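Local coordinates for protein putative methylthioribose-1-phosphate isomerase (Pyrococcus horikoshii OT3, PDB 6A34) that probably catalyses the interconversion of 5-methylthioribose 1-phosphate and 5-methylthioribulose 1-phosphate in the methionine salvage pathway, at residues A[121-124]-A[125-129]; A[17-21]-A[22-26]; A[41-44]-A[45-48]; A[80-83]-A[84-88]; A[144-147]-A[148-151]. One frame throughout, in Å; residues are numbered along the deposited sequence.

Contact 1: A[121-124]-A[125-129]; sequences SEDP and LDEIK
The carbonyl oxygen of Pro124 is the acceptor on which the first turn of the helix starting at Leu125 is built. Ile128 N donates to it at 3.1 Å, approaching nearly along the C=O axis, while Glu127 N reaches the same Pro124 O at 2.9 Å from above the carbonyl plane, with a more bent N-H...O angle of 131°. One backbone oxygen is therefore gripped by two donors, and Pro124, at the N-cap position, has no amide hydrogen. Its CB also meets Asp126 OD1 at 3.3 Å; a first torsion of 49° sets the Asp126 carboxylate between its own backbone N and carbonyl carbon, with OD1 toward the proline. Next to this, the side chains of Asp123 and Glu127 run side by side, with Asp123 OD2 3.9 Å from Glu127 CG. Their carboxylates, tilted 42° to each other, come to 4.4 Å between Asp123 OD2 and Glu127 OE2, a spacing of like charges probably eased by separate partners: Asp123 bonds to His120 and Glu127 pairs with Arg130. The buried Ile128 sends CD1 back to Asp123 O at 3.7 Å and lies almost as near Ser121 O. Those two oxygens also accept bonds from Lys82, which ties the loop to the start of a second helix. The contact spans the loop after helix 104-119 and the first turn of helix 125-157, and Leu125, Ile128 and Lys129 rest on Phe85 of helix 82-97.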
loop_
_atom_site.group_PDB
_atom_site.type_symbol
_atom_site.label_atom_id
_atom_site.label_comp_id
_atom_site.label_asym_id
_atom_site.label_seq_id
_atom_site.Cartn_x
_atom_site.Cartn_y
_atom_site.Cartn_z
ATOM N N SER A 121 6.810 0.031 -51.651
ATOM C CA SER A 121 5.547 -0.533 -52.187
ATOM C C SER A 121 5.746 -1.024 -53.631
ATOM O O SER A 121 4.955 -1.826 -54.093
ATOM C CB SER A 121 4.403 0.468 -52.129
ATOM O OG SER A 121 4.734 1.624 -52.902
ATOM N N GLU A 122 6.795 -0.534 -54.309
ATOM C CA GLU A 122 7.095 -0.890 -55.683
ATOM C C GLU A 122 8.089 -2.052 -55.766
ATOM O O GLU A 122 8.358 -2.531 -56.848
ATOM C CB GLU A 122 7.620 0.325 -56.442
ATOM C CG GLU A 122 6.563 1.404 -56.590
ATOM C CD GLU A 122 6.508 2.041 -57.967
ATOM O OE1 GLU A 122 6.900 3.223 -58.081
ATOM O OE2 GLU A 122 6.062 1.357 -58.924
ATOM N N ASP A 123 8.620 -2.520 -54.633
ATOM C CA ASP A 123 9.511 -3.679 -54.631
ATOM C C ASP A 123 8.703 -4.935 -54.959
ATOM O O ASP A 123 7.474 -4.934 -54.896
ATOM C CB ASP A 123 10.237 -3.799 -53.288
ATOM C CG ASP A 123 11.228 -2.683 -52.990
ATOM O OD1 ASP A 123 11.364 -1.769 -53.825
ATOM O OD2 ASP A 123 11.858 -2.752 -51.930
ATOM N N PRO A 124 9.346 -6.066 -55.319
ATOM C CA PRO A 124 8.614 -7.327 -55.470
ATOM C C PRO A 124 7.896 -7.717 -54.162
ATOM O O PRO A 124 8.377 -7.440 -53.059
ATOM C CB PRO A 124 9.713 -8.344 -55.814
ATOM C CG PRO A 124 10.863 -7.512 -56.344
ATOM C CD PRO A 124 10.789 -6.201 -55.586
ATOM N N LEU A 125 6.748 -8.378 -54.290
ATOM C CA LEU A 125 5.911 -8.708 -53.158
ATOM C C LEU A 125 6.656 -9.604 -52.154
ATOM O O LEU A 125 6.443 -9.462 -50.946
ATOM C CB LEU A 125 4.629 -9.371 -53.658
ATOM C CG LEU A 125 3.745 -9.938 -52.551
ATOM C CD1 LEU A 125 3.360 -8.830 -51.596
ATOM C CD2 LEU A 125 2.503 -10.626 -53.119
ATOM N N ASP A 126 7.531 -10.509 -52.624
ATOM C CA ASP A 126 8.319 -11.368 -51.688
ATOM C C ASP A 126 9.278 -10.500 -50.845
ATOM O O ASP A 126 9.563 -10.831 -49.702
ATOM C CB ASP A 126 9.035 -12.548 -52.362
ATOM C CG ASP A 126 9.871 -12.267 -53.610
ATOM O OD1 ASP A 126 9.642 -11.270 -54.299
ATOM O OD2 ASP A 126 10.752 -13.067 -53.888
ATOM N N GLU A 127 9.749 -9.394 -51.416
ATOM C CA GLU A 127 10.709 -8.511 -50.769
ATOM C C GLU A 127 9.982 -7.630 -49.741
ATOM O O GLU A 127 10.559 -7.310 -48.724
ATOM C CB GLU A 127 11.465 -7.672 -51.801
ATOM C CG GLU A 127 12.313 -6.534 -51.240
ATOM C CD GLU A 127 13.502 -6.853 -50.343
ATOM O OE1 GLU A 127 13.860 -8.010 -50.219
ATOM O OE2 GLU A 127 14.082 -5.917 -49.777
ATOM N N ILE A 128 8.742 -7.231 -50.023
ATOM C CA ILE A 128 7.922 -6.482 -49.057
ATOM C C ILE A 128 7.648 -7.365 -47.830
ATOM O O ILE A 128 7.855 -6.953 -46.686
ATOM C CB ILE A 128 6.615 -5.982 -49.697
ATOM C CG1 ILE A 128 6.878 -4.968 -50.813
ATOM C CG2 ILE A 128 5.668 -5.428 -48.639
ATOM C CD1 ILE A 128 5.669 -4.708 -51.693
ATOM N N LYS A 129 7.169 -8.582 -48.088
ATOM C CA LYS A 129 7.012 -9.595 -47.054
ATOM C C LYS A 129 8.300 -9.715 -46.234
ATOM O O LYS A 129 8.248 -9.665 -44.992
ATOM C CB LYS A 129 6.611 -10.941 -47.661
ATOM C CG LYS A 129 5.216 -10.965 -48.283
ATOM C CD LYS A 129 4.712 -12.361 -48.645
ATOM C CE LYS A 129 3.254 -12.365 -49.078
ATOM N NZ LYS A 129 2.872 -13.568 -49.857
#

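Contact 2: A[17-21]-A[22-26]; sequences VEYKN and KSVYM
Val17 and Val24 meet through their CG1 methyls at 4.0 Å, on the hairpin face that also carries Tyr19 and Met26. Val24 spreads its two branches between neighbours: with CG1 anti to the backbone N, chi1 -180°, that methyl faces Val17, while CG2 lies at the edge of the Tyr19 ring, 3.8 Å from CD1. Ala65, Phe68 and Leu72 of helix 59-76 cover this apolar face, and Tyr19 OH finds its partner in Glu75. The backbones between the faces form a beta hairpin with a two-residue loop, antiparallel strands 17-20 and 23-26 joined by a type I' turn in which Asn21 and Lys22 both adopt positive phi. Glu18 and Tyr25 make a hydrogen-bonded pair; its straighter bond, Tyr25 N to Glu18 O, is 2.8 Å long at 174°. Lys20 and Ser23 make the second such pair and close the turn, Ser23 N reaching Lys20 O at 2.9 Å. The other face is polar. There Lys20 arches across the Tyr25 ring, its chain bent at chi3 (67°) and chi4, which brings NZ over the ring centre in a cation-pi contact, 4.0 Å from the centroid. Lys20 O approaches the edge of that ring, 3.5 Å from Tyr25 CE1. Glu18 OE1 completes the group with a long salt bridge of 3.7 Å to Lys20 NZ. The ammonium is thus shared between an aromatic face and a carboxylate, which would probably favour the charged form of the lysine on this exposed side of the hairpin.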
loop_
_atom_site.group_PDB
_atom_site.type_symbol
_atom_site.label_atom_id
_atom_site.label_comp_id
_atom_site.label_asym_id
_atom_site.label_seq_id
_atom_site.Cartn_x
_atom_site.Cartn_y
_atom_site.Cartn_z
ATOM N N VAL A 17 7.211 -11.851 -25.580
ATOM C CA VAL A 17 6.595 -11.991 -26.881
ATOM C C VAL A 17 7.696 -12.491 -27.822
ATOM O O VAL A 17 8.803 -11.887 -27.827
ATOM C CB VAL A 17 6.027 -10.657 -27.412
ATOM C CG1 VAL A 17 5.270 -10.841 -28.716
ATOM C CG2 VAL A 17 5.140 -9.956 -26.407
ATOM N N GLU A 18 7.365 -13.511 -28.633
ATOM C CA GLU A 18 8.284 -14.178 -29.602
ATOM C C GLU A 18 7.499 -14.454 -30.906
ATOM O O GLU A 18 6.255 -14.639 -30.895
ATOM C CB GLU A 18 8.803 -15.486 -28.992
ATOM C CG GLU A 18 10.294 -15.752 -29.117
ATOM C CD GLU A 18 10.721 -16.862 -28.156
ATOM O OE1 GLU A 18 10.035 -17.912 -28.167
ATOM O OE2 GLU A 18 11.671 -16.659 -27.328
ATOM N N TYR A 19 8.209 -14.458 -32.040
ATOM C CA TYR A 19 7.614 -14.857 -33.330
ATOM C C TYR A 19 8.438 -15.995 -33.932
ATOM O O TYR A 19 9.640 -15.845 -34.109
ATOM C CB TYR A 19 7.524 -13.680 -34.297
ATOM C CG TYR A 19 6.837 -14.000 -35.597
ATOM C CD1 TYR A 19 5.477 -14.251 -35.632
ATOM C CD2 TYR A 19 7.534 -14.036 -36.793
ATOM C CE1 TYR A 19 4.831 -14.563 -36.812
ATOM C CE2 TYR A 19 6.895 -14.309 -37.993
ATOM C CZ TYR A 19 5.540 -14.577 -38.000
ATOM O OH TYR A 19 4.895 -14.857 -39.163
ATOM N N LYS A 20 7.763 -17.116 -34.221
ATOM C CA LYS A 20 8.410 -18.377 -34.625
ATOM C C LYS A 20 7.375 -19.196 -35.400
ATOM O O LYS A 20 6.231 -19.238 -34.994
ATOM C CB LYS A 20 8.905 -19.085 -33.352
ATOM C CG LYS A 20 9.730 -20.350 -33.543
ATOM C CD LYS A 20 10.207 -21.000 -32.228
ATOM C CE LYS A 20 9.116 -21.587 -31.340
ATOM N NZ LYS A 20 8.903 -20.814 -30.087
ATOM N N ASN A 21 7.752 -19.828 -36.514
ATOM C CA ASN A 21 6.814 -20.756 -37.222
ATOM C C ASN A 21 5.436 -20.116 -37.495
ATOM O O ASN A 21 4.393 -20.737 -37.219
ATOM C CB ASN A 21 6.501 -22.004 -36.395
ATOM C CG ASN A 21 7.734 -22.653 -35.821
ATOM O OD1 ASN A 21 7.828 -22.828 -34.600
ATOM N ND2 ASN A 21 8.675 -22.984 -36.692
ATOM N N LYS A 22 5.419 -18.871 -37.981
ATOM C CA LYS A 22 4.171 -18.183 -38.346
ATOM C C LYS A 22 3.219 -18.085 -37.152
ATOM O O LYS A 22 2.012 -18.032 -37.326
ATOM C CB LYS A 22 3.476 -18.912 -39.501
ATOM C CG LYS A 22 4.359 -19.181 -40.714
ATOM C CD LYS A 22 3.551 -19.638 -41.907
ATOM C CE LYS A 22 4.251 -19.432 -43.233
ATOM N NZ LYS A 22 5.123 -20.578 -43.574
ATOM N N SER A 23 3.773 -18.017 -35.939
ATOM C CA SER A 23 2.969 -17.901 -34.745
ATOM C C SER A 23 3.580 -16.883 -33.772
ATOM O O SER A 23 4.819 -16.853 -33.546
ATOM C CB SER A 23 2.806 -19.257 -34.124
ATOM O OG SER A 23 1.979 -20.067 -34.938
ATOM N N VAL A 24 2.710 -16.047 -33.197
ATOM C CA VAL A 24 3.095 -15.136 -32.134
ATOM C C VAL A 24 2.889 -15.842 -30.793
ATOM O O VAL A 24 1.806 -16.341 -30.511
ATOM C CB VAL A 24 2.316 -13.813 -32.199
ATOM C CG1 VAL A 24 2.737 -12.867 -31.086
ATOM C CG2 VAL A 24 2.476 -13.135 -33.546
ATOM N N TYR A 25 3.946 -15.908 -29.987
ATOM C CA TYR A 25 3.889 -16.553 -28.661
ATOM C C TYR A 25 4.026 -15.494 -27.564
ATOM O O TYR A 25 4.946 -14.738 -27.612
ATOM C CB TYR A 25 5.013 -17.578 -28.502
ATOM C CG TYR A 25 4.982 -18.765 -29.442
ATOM C CD1 TYR A 25 5.372 -18.646 -30.770
ATOM C CD2 TYR A 25 4.643 -20.033 -28.989
ATOM C CE1 TYR A 25 5.385 -19.736 -31.629
ATOM C CE2 TYR A 25 4.653 -21.135 -29.834
ATOM C CZ TYR A 25 5.029 -20.993 -31.163
ATOM O OH TYR A 25 5.044 -22.071 -32.010
ATOM N N MET A 26 3.121 -15.499 -26.572
ATOM C CA MET A 26 3.083 -14.516 -25.481
ATOM C C MET A 26 2.947 -15.235 -24.136
ATOM O O MET A 26 2.053 -16.091 -23.943
ATOM C CB MET A 26 1.894 -13.559 -25.595
ATOM C CG MET A 26 1.786 -12.859 -26.911
ATOM S SD MET A 26 0.416 -11.707 -26.861
ATOM C CE MET A 26 0.302 -11.173 -28.568
#

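Contact 3: A[41-44]-A[45-48]; sequences FSKV and EEVA
A side-chain-to-backbone hydrogen bond at the start of helix 44-52 joins Glu46 to the loop that enters the helix from strand 38-41. Glu46 OE1 accepts from Ser42 N at 2.8 Å in an almost straight bond, 170° at the hydrogen. The same Glu46 OE1 takes a weak second bond from Lys43 N, 3.4 Å away. The carboxylate gets there because the glutamate leaves the helix with CG anti to the carbonyl carbon, chi1 -66°, and stays extended beyond it, reaching back to the loop before the helix. Its other oxygen, OE2, lies 3.5 Å from Lys43 CE, the lysine chain crossing the carboxylate at a slant with its ammonium beyond salt-bridge distance. With Lys43 at the N-cap position and the residue three places on turning its carboxylate back to the N-cap N-H, the geometry recalls half of a capping box, although the stronger bond goes to the residue before the cap. Glu46 would also offer negative charge to the positive end of the helix dipole. Regular helical bonding follows, with Val47 N on Lys43 O and Ala48 N on Val44 O. On the inner side Phe41 CD1 touches Glu46 CB at 3.8 Å, and Glu46 O stands over one face of the ring, toward its rim. Phe41 CB packs on Val47 CG2 at 4.0 Å. Phe41 and Val47 both lean on Met26 of strand 23-27, while Val47 and Ala48 face Leu96 of helix 82-97.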
loop_
_atom_site.group_PDB
_atom_site.type_symbol
_atom_site.label_atom_id
_atom_site.label_comp_id
_atom_site.label_asym_id
_atom_site.label_seq_id
_atom_site.Cartn_x
_atom_site.Cartn_y
_atom_site.Cartn_z
ATOM N N PHE A 41 -0.611 -17.886 -30.907
ATOM C CA PHE A 41 -1.575 -17.154 -31.690
ATOM C C PHE A 41 -1.161 -17.188 -33.163
ATOM O O PHE A 41 -0.041 -16.809 -33.486
ATOM C CB PHE A 41 -1.695 -15.709 -31.200
ATOM C CG PHE A 41 -2.130 -15.563 -29.761
ATOM C CD1 PHE A 41 -3.318 -16.129 -29.315
ATOM C CD2 PHE A 41 -1.349 -14.875 -28.848
ATOM C CE1 PHE A 41 -3.721 -16.004 -27.994
ATOM C CE2 PHE A 41 -1.744 -14.762 -27.526
ATOM C CZ PHE A 41 -2.938 -15.310 -27.106
ATOM N N SER A 42 -2.115 -17.569 -34.026
ATOM C CA SER A 42 -1.881 -17.911 -35.429
ATOM C C SER A 42 -2.659 -17.003 -36.395
ATOM O O SER A 42 -2.496 -17.142 -37.586
ATOM C CB SER A 42 -2.227 -19.358 -35.650
ATOM O OG SER A 42 -1.569 -20.167 -34.673
ATOM N N LYS A 43 -3.460 -16.058 -35.881
ATOM C CA LYS A 43 -4.229 -15.106 -36.720
ATOM C C LYS A 43 -4.086 -13.695 -36.150
ATOM O O LYS A 43 -3.906 -13.542 -34.939
ATOM C CB LYS A 43 -5.717 -15.468 -36.748
ATOM C CG LYS A 43 -6.020 -16.936 -37.027
ATOM C CD LYS A 43 -7.476 -17.324 -36.809
ATOM C CE LYS A 43 -7.619 -18.773 -36.380
ATOM N NZ LYS A 43 -8.955 -19.324 -36.708
ATOM N N VAL A 44 -4.216 -12.665 -37.002
ATOM C CA VAL A 44 -3.908 -11.318 -36.521
ATOM C C VAL A 44 -4.979 -10.903 -35.502
ATOM O O VAL A 44 -4.645 -10.193 -34.542
ATOM C CB VAL A 44 -3.659 -10.258 -37.621
ATOM C CG1 VAL A 44 -3.266 -10.862 -38.948
ATOM C CG2 VAL A 44 -4.794 -9.281 -37.789
ATOM N N GLU A 45 -6.211 -11.411 -35.680
ATOM C CA GLU A 45 -7.366 -11.148 -34.787
ATOM C C GLU A 45 -7.064 -11.633 -33.367
ATOM O O GLU A 45 -7.343 -10.923 -32.424
ATOM C CB GLU A 45 -8.644 -11.860 -35.244
ATOM C CG GLU A 45 -9.240 -11.309 -36.525
ATOM C CD GLU A 45 -8.550 -11.739 -37.814
ATOM O OE1 GLU A 45 -7.801 -12.763 -37.807
ATOM O OE2 GLU A 45 -8.754 -11.037 -38.832
ATOM N N GLU A 46 -6.507 -12.846 -33.250
ATOM C CA GLU A 46 -6.063 -13.440 -31.976
ATOM C C GLU A 46 -4.998 -12.566 -31.276
ATOM O O GLU A 46 -5.014 -12.461 -30.060
ATOM C CB GLU A 46 -5.504 -14.853 -32.180
ATOM C CG GLU A 46 -6.526 -15.884 -32.640
ATOM C CD GLU A 46 -5.961 -17.278 -32.914
ATOM O OE1 GLU A 46 -4.717 -17.419 -33.004
ATOM O OE2 GLU A 46 -6.768 -18.234 -33.047
ATOM N N VAL A 47 -4.049 -11.999 -32.035
ATOM C CA VAL A 47 -2.980 -11.128 -31.508
ATOM C C VAL A 47 -3.609 -9.810 -31.027
ATOM O O VAL A 47 -3.271 -9.291 -29.971
ATOM C CB VAL A 47 -1.899 -10.859 -32.584
ATOM C CG1 VAL A 47 -0.927 -9.758 -32.202
ATOM C CG2 VAL A 47 -1.138 -12.117 -32.962
ATOM N N ALA A 48 -4.519 -9.258 -31.837
ATOM C CA ALA A 48 -5.182 -8.000 -31.506
ATOM C C ALA A 48 -5.946 -8.167 -30.184
ATOM O O ALA A 48 -5.806 -7.366 -29.272
ATOM C CB ALA A 48 -6.090 -7.559 -32.643
#

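Contact 4: A[80-83]-A[84-88]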
loop_
_atom_site.group_PDB
_atom_site.type_symbol
_atom_site.label_atom_id
_atom_site.label_comp_id
_atom_site.label_asym_id
_atom_site.label_seq_id
_atom_site.Cartn_x
_atom_site.Cartn_y
_atom_site.Cartn_z
ATOM N N LYS A 80 -3.139 -12.939 -53.742
ATOM C CA LYS A 80 -2.589 -13.401 -55.008
ATOM C C LYS A 80 -2.050 -12.231 -55.841
ATOM O O LYS A 80 -1.480 -12.455 -56.897
ATOM C CB LYS A 80 -3.643 -14.191 -55.791
ATOM C CG LYS A 80 -4.926 -13.455 -56.150
ATOM C CD LYS A 80 -5.993 -14.366 -56.767
ATOM C CE LYS A 80 -6.740 -15.229 -55.764
ATOM N NZ LYS A 80 -7.591 -16.248 -56.429
ATOM N N THR A 81 -2.228 -10.988 -55.376
ATOM C CA THR A 81 -1.587 -9.862 -56.005
ATOM C C THR A 81 -0.981 -8.974 -54.921
ATOM O O THR A 81 -1.401 -9.012 -53.776
ATOM C CB THR A 81 -2.561 -9.035 -56.853
ATOM O OG1 THR A 81 -3.393 -8.388 -55.899
ATOM C CG2 THR A 81 -3.396 -9.827 -57.842
ATOM N N LYS A 82 -0.053 -8.121 -55.335
ATOM C CA LYS A 82 0.496 -7.051 -54.494
ATOM C C LYS A 82 -0.623 -6.137 -53.995
ATOM O O LYS A 82 -0.642 -5.808 -52.817
ATOM C CB LYS A 82 1.541 -6.220 -55.242
ATOM C CG LYS A 82 2.246 -5.198 -54.363
ATOM C CD LYS A 82 3.192 -4.311 -55.109
ATOM C CE LYS A 82 4.398 -5.050 -55.642
ATOM N NZ LYS A 82 5.361 -4.102 -56.254
ATOM N N GLU A 83 -1.552 -5.754 -54.882
ATOM C CA GLU A 83 -2.676 -4.867 -54.517
ATOM C C GLU A 83 -3.484 -5.505 -53.378
ATOM O O GLU A 83 -3.679 -4.890 -52.348
ATOM C CB GLU A 83 -3.578 -4.543 -55.718
ATOM C CG GLU A 83 -4.644 -3.486 -55.424
ATOM C CD GLU A 83 -5.485 -2.995 -56.607
ATOM O OE1 GLU A 83 -5.386 -1.790 -56.947
ATOM O OE2 GLU A 83 -6.263 -3.804 -57.178
ATOM N N GLU A 84 -3.961 -6.742 -53.567
ATOM C CA GLU A 84 -4.667 -7.490 -52.496
ATOM C C GLU A 84 -3.845 -7.501 -51.197
ATOM O O GLU A 84 -4.415 -7.394 -50.118
ATOM C CB GLU A 84 -4.895 -8.956 -52.859
ATOM C CG GLU A 84 -6.095 -9.211 -53.739
ATOM C CD GLU A 84 -6.237 -10.661 -54.175
ATOM O OE1 GLU A 84 -6.794 -10.866 -55.262
ATOM O OE2 GLU A 84 -5.779 -11.577 -53.433
ATOM N N PHE A 85 -2.515 -7.653 -51.313
ATOM C CA PHE A 85 -1.699 -7.895 -50.159
ATOM C C PHE A 85 -1.635 -6.616 -49.322
ATOM O O PHE A 85 -1.801 -6.671 -48.110
ATOM C CB PHE A 85 -0.294 -8.376 -50.532
ATOM C CG PHE A 85 0.601 -8.473 -49.327
ATOM C CD1 PHE A 85 0.496 -9.548 -48.461
ATOM C CD2 PHE A 85 1.457 -7.437 -48.993
ATOM C CE1 PHE A 85 1.296 -9.625 -47.332
ATOM C CE2 PHE A 85 2.246 -7.512 -47.861
ATOM C CZ PHE A 85 2.166 -8.602 -47.030
ATOM N N LEU A 86 -1.375 -5.497 -50.010
ATOM C CA LEU A 86 -1.292 -4.191 -49.413
ATOM C C LEU A 86 -2.643 -3.782 -48.816
ATOM O O LEU A 86 -2.654 -3.183 -47.758
ATOM C CB LEU A 86 -0.814 -3.169 -50.446
ATOM C CG LEU A 86 0.653 -3.301 -50.844
ATOM C CD1 LEU A 86 1.059 -2.203 -51.838
ATOM C CD2 LEU A 86 1.546 -3.306 -49.604
ATOM N N ASP A 87 -3.751 -4.100 -49.490
ATOM C CA ASP A 87 -5.085 -3.820 -48.956
ATOM C C ASP A 87 -5.225 -4.565 -47.632
ATOM O O ASP A 87 -5.620 -3.973 -46.647
ATOM C CB ASP A 87 -6.233 -4.183 -49.910
ATOM C CG ASP A 87 -6.367 -3.259 -51.124
ATOM O OD1 ASP A 87 -5.557 -2.296 -51.244
ATOM O OD2 ASP A 87 -7.266 -3.523 -51.966
ATOM N N GLY A 88 -4.891 -5.862 -47.642
ATOM C CA GLY A 88 -4.940 -6.708 -46.440
ATOM C C GLY A 88 -4.020 -6.184 -45.350
ATOM O O GLY A 88 -4.377 -6.182 -44.177
#
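A capping bond and a second side-chain-to-backbone bond hold the start of helix 82-97, one in each direction across it. Thr81, the N-cap residue, accepts from Glu84 N through OG1 at 2.9 Å, a nearly straight bond; chi1 of 71° places that hydroxyl between the threonine's own N and carbonyl carbon, facing into the turn. In return Glu84 sends its extended chain back past Thr81, and OE2 takes the amide N-H of Lys80 at 3.0 Å. That donor stands above the carboxylate plane, 53° out of it. The glutamate thus binds one residue before the N-cap, and the pair is not a classical capping box, in which it would take the N-H of Thr81. Among the backbone bonds, Phe85 N donates to Thr81 O, Leu86 N to Lys82 O and Asp87 N to Glu83 O. Of the van der Waals contacts, Lys80 CG lies against the Glu84 carboxylate, 3.3 Å from OE1, and Lys82 CG runs beside Leu86, 4.1 Å from CD1. Lys82 NZ bonds outside the turn, to the loop before helix 125-157. Phe85, the buried member, packs on Ile132 of that helix and meets the ring of Tyr73 from helix 59-76.

Contact 5: A[144-147]-A[148-151]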
loop_
_atom_site.group_PDB
_atom_site.type_symbol
_atom_site.label_atom_id
_atom_site.label_comp_id
_atom_site.label_asym_id
_atom_site.label_seq_id
_atom_site.Cartn_x
_atom_site.Cartn_y
_atom_site.Cartn_z
ATOM N N VAL A 144 15.436 -5.644 -26.592
ATOM C CA VAL A 144 16.229 -6.565 -25.817
ATOM C C VAL A 144 17.646 -6.016 -25.695
ATOM O O VAL A 144 18.241 -6.142 -24.619
ATOM C CB VAL A 144 16.197 -8.008 -26.355
ATOM C CG1 VAL A 144 17.090 -8.941 -25.536
ATOM C CG2 VAL A 144 14.785 -8.562 -26.364
ATOM N N GLU A 145 18.164 -5.369 -26.744
ATOM C CA GLU A 145 19.560 -4.943 -26.653
ATOM C C GLU A 145 19.665 -3.628 -25.869
ATOM O O GLU A 145 20.648 -3.402 -25.192
ATOM C CB GLU A 145 20.302 -5.025 -27.989
ATOM C CG GLU A 145 19.692 -4.321 -29.171
ATOM C CD GLU A 145 20.160 -4.860 -30.524
ATOM O OE1 GLU A 145 19.995 -4.145 -31.525
ATOM O OE2 GLU A 145 20.650 -6.007 -30.584
ATOM N N ALA A 146 18.613 -2.820 -25.871
ATOM C CA ALA A 146 18.557 -1.632 -25.023
ATOM C C ALA A 146 18.600 -2.086 -23.563
ATOM O O ALA A 146 19.310 -1.528 -22.754
ATOM C CB ALA A 146 17.318 -0.830 -25.324
ATOM N N ASN A 147 17.874 -3.158 -23.254
ATOM C CA ASN A 147 17.763 -3.663 -21.899
ATOM C C ASN A 147 19.106 -4.238 -21.452
ATOM O O ASN A 147 19.518 -4.038 -20.297
ATOM C CB ASN A 147 16.619 -4.664 -21.760
ATOM C CG ASN A 147 15.284 -4.000 -21.991
ATOM O OD1 ASN A 147 15.171 -2.776 -21.863
ATOM N ND2 ASN A 147 14.275 -4.796 -22.304
ATOM N N LEU A 148 19.806 -4.907 -22.370
ATOM C CA LEU A 148 21.093 -5.466 -22.033
ATOM C C LEU A 148 22.068 -4.358 -21.599
ATOM O O LEU A 148 22.761 -4.487 -20.598
ATOM C CB LEU A 148 21.638 -6.219 -23.238
ATOM C CG LEU A 148 21.298 -7.694 -23.294
ATOM C CD1 LEU A 148 21.762 -8.280 -24.632
ATOM C CD2 LEU A 148 21.932 -8.436 -22.133
ATOM N N ARG A 149 22.108 -3.274 -22.363
ATOM C CA ARG A 149 22.976 -2.143 -22.078
ATOM C C ARG A 149 22.585 -1.500 -20.738
ATOM O O ARG A 149 23.457 -1.276 -19.885
ATOM C CB ARG A 149 22.912 -1.127 -23.220
ATOM C CG ARG A 149 23.585 -1.588 -24.512
ATOM C CD ARG A 149 23.638 -0.529 -25.593
ATOM N NE ARG A 149 22.357 0.104 -25.912
ATOM C CZ ARG A 149 21.566 -0.244 -26.925
ATOM N NH1 ARG A 149 21.810 -1.366 -27.583
ATOM N NH2 ARG A 149 20.553 0.538 -27.279
ATOM N N MET A 150 21.293 -1.203 -20.554
ATOM C CA MET A 150 20.811 -0.595 -19.301
ATOM C C MET A 150 21.289 -1.417 -18.097
ATOM O O MET A 150 21.711 -0.868 -17.121
ATOM C CB MET A 150 19.283 -0.561 -19.244
ATOM C CG MET A 150 18.660 0.726 -19.691
ATOM S SD MET A 150 16.855 0.472 -19.765
ATOM C CE MET A 150 16.607 0.115 -21.503
ATOM N N GLY A 151 21.159 -2.742 -18.174
ATOM C CA GLY A 151 21.467 -3.629 -17.065
ATOM C C GLY A 151 22.912 -3.484 -16.629
ATOM O O GLY A 151 23.203 -3.421 -15.426
#
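Two successive turns in the interior of the long helix 125-157 carry this contact, whose spine is a regular ladder of i to i+4 bonds. Met150 N to Ala146 O, 3.0 Å and 172° at the hydrogen, is the straightest; Leu148, Arg149 and Gly151 bond likewise to Val144, Glu145 and Asn147. Arg149 folds back along the helix, bent at chi3 (-52°), and lays one guanidinium face over the backbone, with Ala146 CA 3.7 Å above its plane. NH1 stands 3.3 Å from Glu145 O but at an angle too poor for a hydrogen bond. Glu145 runs beside the arginine without a salt bridge, its OE1 5.2 Å from Arg149 NH1; the guanidinium instead pairs with Asp337. On the buried side Met150 swings its methyl CE to 3.2 Å from Asn147 OD1 and to 4.0 Å from Ala146 CB. The amide of Asn147 has its main partner beyond the helix, ND2 donating to the carbonyl of His176, and Ser182 bonds to its backbone oxygen. Asn147 and Arg149 therefore turn their polar groups to partners outside the helix, His176 and Asp337, and link it to the surrounding fold.

How the contacts relate
From the N terminus, the hairpin of contact 2 comes first, and contact 3 follows where the third strand of the same small antiparallel sheet turns into helix 44-52. These two touch: Val24 N bonds to Phe41 O, joining the hairpin to that third strand. Contact 4 then starts helix 82-97, and contact 1 starts helix 125-157. The two helix starts adjoin, their centres about 11 Å apart. Contact 5 lies farther along the helix opened by contact 1, its centre about 32 Å away. Contact 2 closes the hairpin turn, the others are local to a helix or its start, and all five run in series, none enclosing or crossing another.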